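Local coordinates for protein lytic polysaccharide monooxygenase (Neurospora crassa, PDB 4QI8) that probably cleaves cellulose chains oxidatively, as a secreted copper-dependent monooxygenase of family AA9 that needs an external electron donor, at residues Ala15-Tyr19 against Val20-Asp24; Arg82-Asp85 against Gly86-Ile89. One frame throughout, in Å; residues are numbered along the deposited sequence.

Interaction 1 (Ala15-Tyr19 against Val20-Asp24)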
loop_
_atom_site.group_PDB
_atom_site.type_symbol
_atom_site.label_atom_id
_atom_site.label_comp_id
_atom_site.label_asym_id
_atom_site.label_seq_id
_atom_site.Cartn_x
_atom_site.Cartn_y
_atom_site.Cartn_z
ATOM N N ALA A 15 -4.823 -11.859 13.776
ATOM C CA ALA A 15 -4.525 -13.111 13.118
ATOM C C ALA A 15 -4.272 -12.775 11.648
ATOM O O ALA A 15 -4.736 -11.732 11.150
ATOM C CB ALA A 15 -5.697 -14.059 13.251
ATOM N N ASP A 16 -3.551 -13.643 10.941
ATOM C CA ASP A 16 -3.395 -13.457 9.508
ATOM C C ASP A 16 -4.757 -13.352 8.841
ATOM O O ASP A 16 -5.634 -14.180 9.077
ATOM C CB ASP A 16 -2.640 -14.625 8.884
ATOM C CG ASP A 16 -1.152 -14.632 9.220
ATOM O OD1 ASP A 16 -0.645 -13.636 9.768
ATOM O OD2 ASP A 16 -0.473 -15.634 8.892
ATOM N N TRP A 17 -4.902 -12.331 8.003
ATOM C CA TRP A 17 -6.098 -12.090 7.191
ATOM C C TRP A 17 -7.351 -11.848 8.032
ATOM O O TRP A 17 -8.475 -11.983 7.544
ATOM C CB TRP A 17 -6.316 -13.217 6.179
ATOM C CG TRP A 17 -5.061 -13.622 5.464
ATOM C CD1 TRP A 17 -4.460 -14.836 5.527
ATOM C CD2 TRP A 17 -4.248 -12.817 4.588
ATOM N NE1 TRP A 17 -3.340 -14.853 4.744
ATOM C CE2 TRP A 17 -3.181 -13.626 4.158
ATOM C CE3 TRP A 17 -4.326 -11.502 4.113
ATOM C CZ2 TRP A 17 -2.191 -13.165 3.287
ATOM C CZ3 TRP A 17 -3.340 -11.049 3.235
ATOM C CH2 TRP A 17 -2.291 -11.876 2.835
ATOM N N GLN A 18 -7.170 -11.411 9.272
ATOM C CA GLN A 18 -8.319 -11.076 10.106
ATOM C C GLN A 18 -8.903 -9.732 9.693
ATOM O O GLN A 18 -10.097 -9.630 9.432
ATOM C CB GLN A 18 -7.957 -11.056 11.587
ATOM C CG GLN A 18 -9.150 -10.708 12.458
ATOM C CD GLN A 18 -8.822 -10.708 13.920
ATOM O OE1 GLN A 18 -7.656 -10.768 14.304
ATOM N NE2 GLN A 18 -9.850 -10.645 14.751
ATOM N N TYR A 19 -8.056 -8.706 9.631
ATOM C CA TYR A 19 -8.461 -7.362 9.219
ATOM C C TYR A 19 -7.970 -7.028 7.813
ATOM O O TYR A 19 -8.217 -5.939 7.320
ATOM C CB TYR A 19 -7.910 -6.333 10.207
ATOM C CG TYR A 19 -8.437 -6.512 11.602
ATOM C CD1 TYR A 19 -9.723 -6.142 11.922
ATOM C CD2 TYR A 19 -7.656 -7.051 12.606
ATOM C CE1 TYR A 19 -10.226 -6.300 13.198
ATOM C CE2 TYR A 19 -8.158 -7.211 13.891
ATOM C CZ TYR A 19 -9.436 -6.832 14.173
ATOM O OH TYR A 19 -9.913 -6.997 15.452
ATOM N N VAL A 20 -7.257 -7.961 7.188
ATOM C CA VAL A 20 -6.706 -7.774 5.858
ATOM C C VAL A 20 -7.412 -8.728 4.908
ATOM O O VAL A 20 -7.508 -9.926 5.181
ATOM C CB VAL A 20 -5.185 -8.026 5.864
ATOM C CG1 VAL A 20 -4.613 -7.900 4.459
ATOM C CG2 VAL A 20 -4.488 -7.069 6.829
ATOM N N ARG A 21 -7.954 -8.189 3.821
ATOM C CA ARG A 21 -8.574 -9.006 2.787
ATOM C C ARG A 21 -7.572 -10.030 2.291
ATOM O O ARG A 21 -6.435 -9.681 1.988
ATOM C CB ARG A 21 -9.047 -8.103 1.653
ATOM C CG ARG A 21 -10.164 -7.177 2.093
ATOM C CD ARG A 21 -10.751 -6.368 0.954
ATOM N NE ARG A 21 -11.919 -5.621 1.410
ATOM C CZ ARG A 21 -12.571 -4.712 0.696
ATOM N NH1 ARG A 21 -12.171 -4.400 -0.536
ATOM N NH2 ARG A 21 -13.633 -4.115 1.220
ATOM N N ARG A 22 -7.964 -11.298 2.210
ATOM C CA ARG A 22 -6.963 -12.300 1.891
ATOM C C ARG A 22 -6.443 -12.095 0.467
ATOM O O ARG A 22 -7.188 -12.147 -0.515
ATOM C CB ARG A 22 -7.458 -13.734 2.081
ATOM C CG ARG A 22 -6.291 -14.727 1.953
ATOM C CD ARG A 22 -6.573 -16.092 2.491
ATOM N NE ARG A 22 -7.395 -16.842 1.568
ATOM C CZ ARG A 22 -7.766 -18.104 1.770
ATOM N NH1 ARG A 22 -7.386 -18.753 2.865
ATOM N NH2 ARG A 22 -8.516 -18.728 0.866
ATOM N N ALA A 23 -5.148 -11.844 0.362
ATOM C CA ALA A 23 -4.526 -11.587 -0.924
ATOM C C ALA A 23 -4.363 -12.875 -1.702
ATOM O O ALA A 23 -4.183 -13.953 -1.124
ATOM C CB ALA A 23 -3.173 -10.924 -0.715
ATOM N N ASP A 24 -4.372 -12.752 -3.023
ATOM C CA ASP A 24 -4.281 -13.917 -3.880
ATOM C C ASP A 24 -2.920 -14.610 -3.783
ATOM O O ASP A 24 -2.798 -15.738 -4.266
ATOM C CB ASP A 24 -4.566 -13.565 -5.346
ATOM C CG ASP A 24 -6.025 -13.253 -5.637
ATOM O OD1 ASP A 24 -6.914 -13.625 -4.840
ATOM O OD2 ASP A 24 -6.267 -12.639 -6.704
#
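The carbonyl oxygen of V20 is met by W17 at close range. V20 O lies 3.3 Å from W17 CA in a CA-H...O contact, and in the plane of the indole at its edge. The ring reaches this place because W17 CG sits beside its backbone N, anti to the carbonyl carbon (chi1 -45°). The chain then passes over one indole face. R22 lays its aliphatic part across this face. Its CG makes a CH-pi contact, 3.8 Å from the centroid of the five-membered ring of W17 and nearly on the ring normal. The backbone N of A23 lies over the same face, offset toward the rim. W17 is the third residue of a type II beta turn from A15 to Q18, in the loop after strand 3-8. The turn is closed by Q18 N to A15 O. Q18 also reaches back, and A15 N donates to Q18 OE1 at 3.1 Å. V20 CG1 comes to the indole from the edge, 3.6 Å from W17 CZ3. A23 CB touches W17 CH2 at 3.8 Å. The guanidinium of R22 stands perpendicular to the indole and makes a cation-pi contact with W26. V20 N is buried, with no partner in the model.

Interaction 2 (Arg82-Asp85 against Gly86-Ile89); sequences RVPD and GQDI
P84 O accepts a hydrogen bond from Q87 N at 3.0 Å. This bond closes a type II beta turn from P84 to Q87, in the loop between strands 76-82 and 99-104 of the beta-sandwich. The donor stands above the carbonyl plane of P84, not on a lone pair. G86 takes the third place of the turn, where a side chain would clash with D85 O. The tight part lies at the base of the loop, where V83 and I89 are buried. V83 points both branches at the returning chain. With CG1 anti to the backbone N (chi1 179°), CG1 reaches Q87 O at 3.4 Å and also meets Q87 CB. CG2 lies against I89, 3.8 Å from its CG1, and the two side chains cross at about a right angle. S135 of strand 134-144 touches both V83 and I89. With an alanine here both branches of V83 go, and a gap is likely to open beside I89 CG1, with Q87 O losing its apolar neighbour. The outer side is looser. P84 CB and Q87 CG are 4.0 Å apart. A water donates to D85 O and accepts from Q87 NE2 across the turn. On the flank of the turn R82 holds D85 in a salt bridge, with NH1 and NH2 both donating to OD1. R82 NH2 also donates to S133 O. The two bonds to the carboxylate differ: D85 OD1 takes R82 NH2 on its syn lone pair at 2.9 Å, while R82 NH1 meets that oxygen from above the carboxylate plane.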
loop_
_atom_site.group_PDB
_atom_site.type_symbol
_atom_site.label_atom_id
_atom_site.label_comp_id
_atom_site.label_asym_id
_atom_site.label_seq_id
_atom_site.Cartn_x
_atom_site.Cartn_y
_atom_site.Cartn_z
ATOM N N ARG A 82 -11.643 6.095 1.296
ATOM C CA ARG A 82 -12.775 6.169 2.207
ATOM C C ARG A 82 -14.037 5.586 1.582
ATOM O O ARG A 82 -14.501 6.012 0.521
ATOM C CB ARG A 82 -13.036 7.614 2.627
ATOM C CG ARG A 82 -14.100 7.720 3.705
ATOM C CD ARG A 82 -14.328 9.153 4.144
ATOM N NE ARG A 82 -15.325 9.271 5.210
ATOM C CZ ARG A 82 -16.643 9.241 5.028
ATOM N NH1 ARG A 82 -17.169 9.100 3.817
ATOM N NH2 ARG A 82 -17.449 9.373 6.071
ATOM N N VAL A 83 -14.623 4.622 2.275
ATOM C CA VAL A 83 -15.872 4.030 1.842
ATOM C C VAL A 83 -16.983 5.095 1.880
ATOM O O VAL A 83 -17.121 5.784 2.881
ATOM C CB VAL A 83 -16.253 2.875 2.776
ATOM C CG1 VAL A 83 -17.567 2.259 2.342
ATOM C CG2 VAL A 83 -15.149 1.811 2.835
ATOM N N PRO A 84 -17.781 5.233 0.798
ATOM C CA PRO A 84 -18.848 6.235 0.819
ATOM C C PRO A 84 -19.863 5.983 1.915
ATOM O O PRO A 84 -20.142 4.833 2.269
ATOM C CB PRO A 84 -19.519 6.068 -0.548
ATOM C CG PRO A 84 -18.502 5.446 -1.405
ATOM C CD PRO A 84 -17.698 4.556 -0.507
ATOM N N ASP A 85 -20.426 7.069 2.428
ATOM C CA ASP A 85 -21.495 6.978 3.408
ATOM C C ASP A 85 -22.606 6.090 2.866
ATOM O O ASP A 85 -23.018 6.221 1.714
ATOM C CB ASP A 85 -22.060 8.365 3.725
ATOM C CG ASP A 85 -21.087 9.236 4.499
ATOM O OD1 ASP A 85 -20.025 8.735 4.929
ATOM O OD2 ASP A 85 -21.395 10.435 4.681
ATOM N N GLY A 86 -23.067 5.160 3.689
ATOM C CA GLY A 86 -24.175 4.302 3.309
ATOM C C GLY A 86 -23.768 3.017 2.614
ATOM O O GLY A 86 -24.613 2.152 2.372
ATOM N N GLN A 87 -22.486 2.891 2.285
ATOM C CA GLN A 87 -21.948 1.647 1.749
ATOM C C GLN A 87 -21.252 0.863 2.853
ATOM O O GLN A 87 -20.606 1.429 3.724
ATOM C CB GLN A 87 -20.967 1.936 0.616
ATOM C CG GLN A 87 -21.606 2.599 -0.587
ATOM C CD GLN A 87 -22.684 1.741 -1.215
ATOM O OE1 GLN A 87 -22.403 0.683 -1.775
ATOM N NE2 GLN A 87 -23.931 2.191 -1.117
ATOM N N ASP A 88 -21.382 -0.452 2.796
ATOM C CA ASP A 88 -20.749 -1.345 3.751
ATOM C C ASP A 88 -19.337 -1.661 3.290
ATOM O O ASP A 88 -19.151 -2.114 2.173
ATOM C CB ASP A 88 -21.583 -2.621 3.800
ATOM C CG ASP A 88 -21.142 -3.598 4.879
ATOM O OD1 ASP A 88 -19.956 -3.605 5.272
ATOM O OD2 ASP A 88 -22.004 -4.393 5.318
ATOM N N ILE A 89 -18.356 -1.453 4.158
ATOM C CA ILE A 89 -16.973 -1.710 3.799
ATOM C C ILE A 89 -16.750 -3.133 3.285
ATOM O O ILE A 89 -15.946 -3.320 2.381
ATOM C CB ILE A 89 -16.028 -1.388 4.966
ATOM C CG1 ILE A 89 -14.571 -1.590 4.529
ATOM C CG2 ILE A 89 -16.362 -2.212 6.194
ATOM C CD1 ILE A 89 -13.573 -0.864 5.364
HETATM O O HOH W 1 -24.472 5.022 -0.089
#

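In the fold
Interactions 1 and 2 follow one another along the chain, and their centres are about 20 Å apart. They touch where R21 NH2 packs 2.7 Å from I89 O. W92 also joins them: its O accepts from R21 NH2, and the side chains of V83 and P84 touch the residue. Interaction 1 lies nearer the copper site. The side chain of A23 is about 9 Å from that of Y157, a copper ligand with H1 and H72, and about 14 Å from the metal. V20 packs on S159 and A161 of strand 155-166, which also carries Y157. Interaction 2 leans on the adjacent strand 134-144, away from the annotated sites.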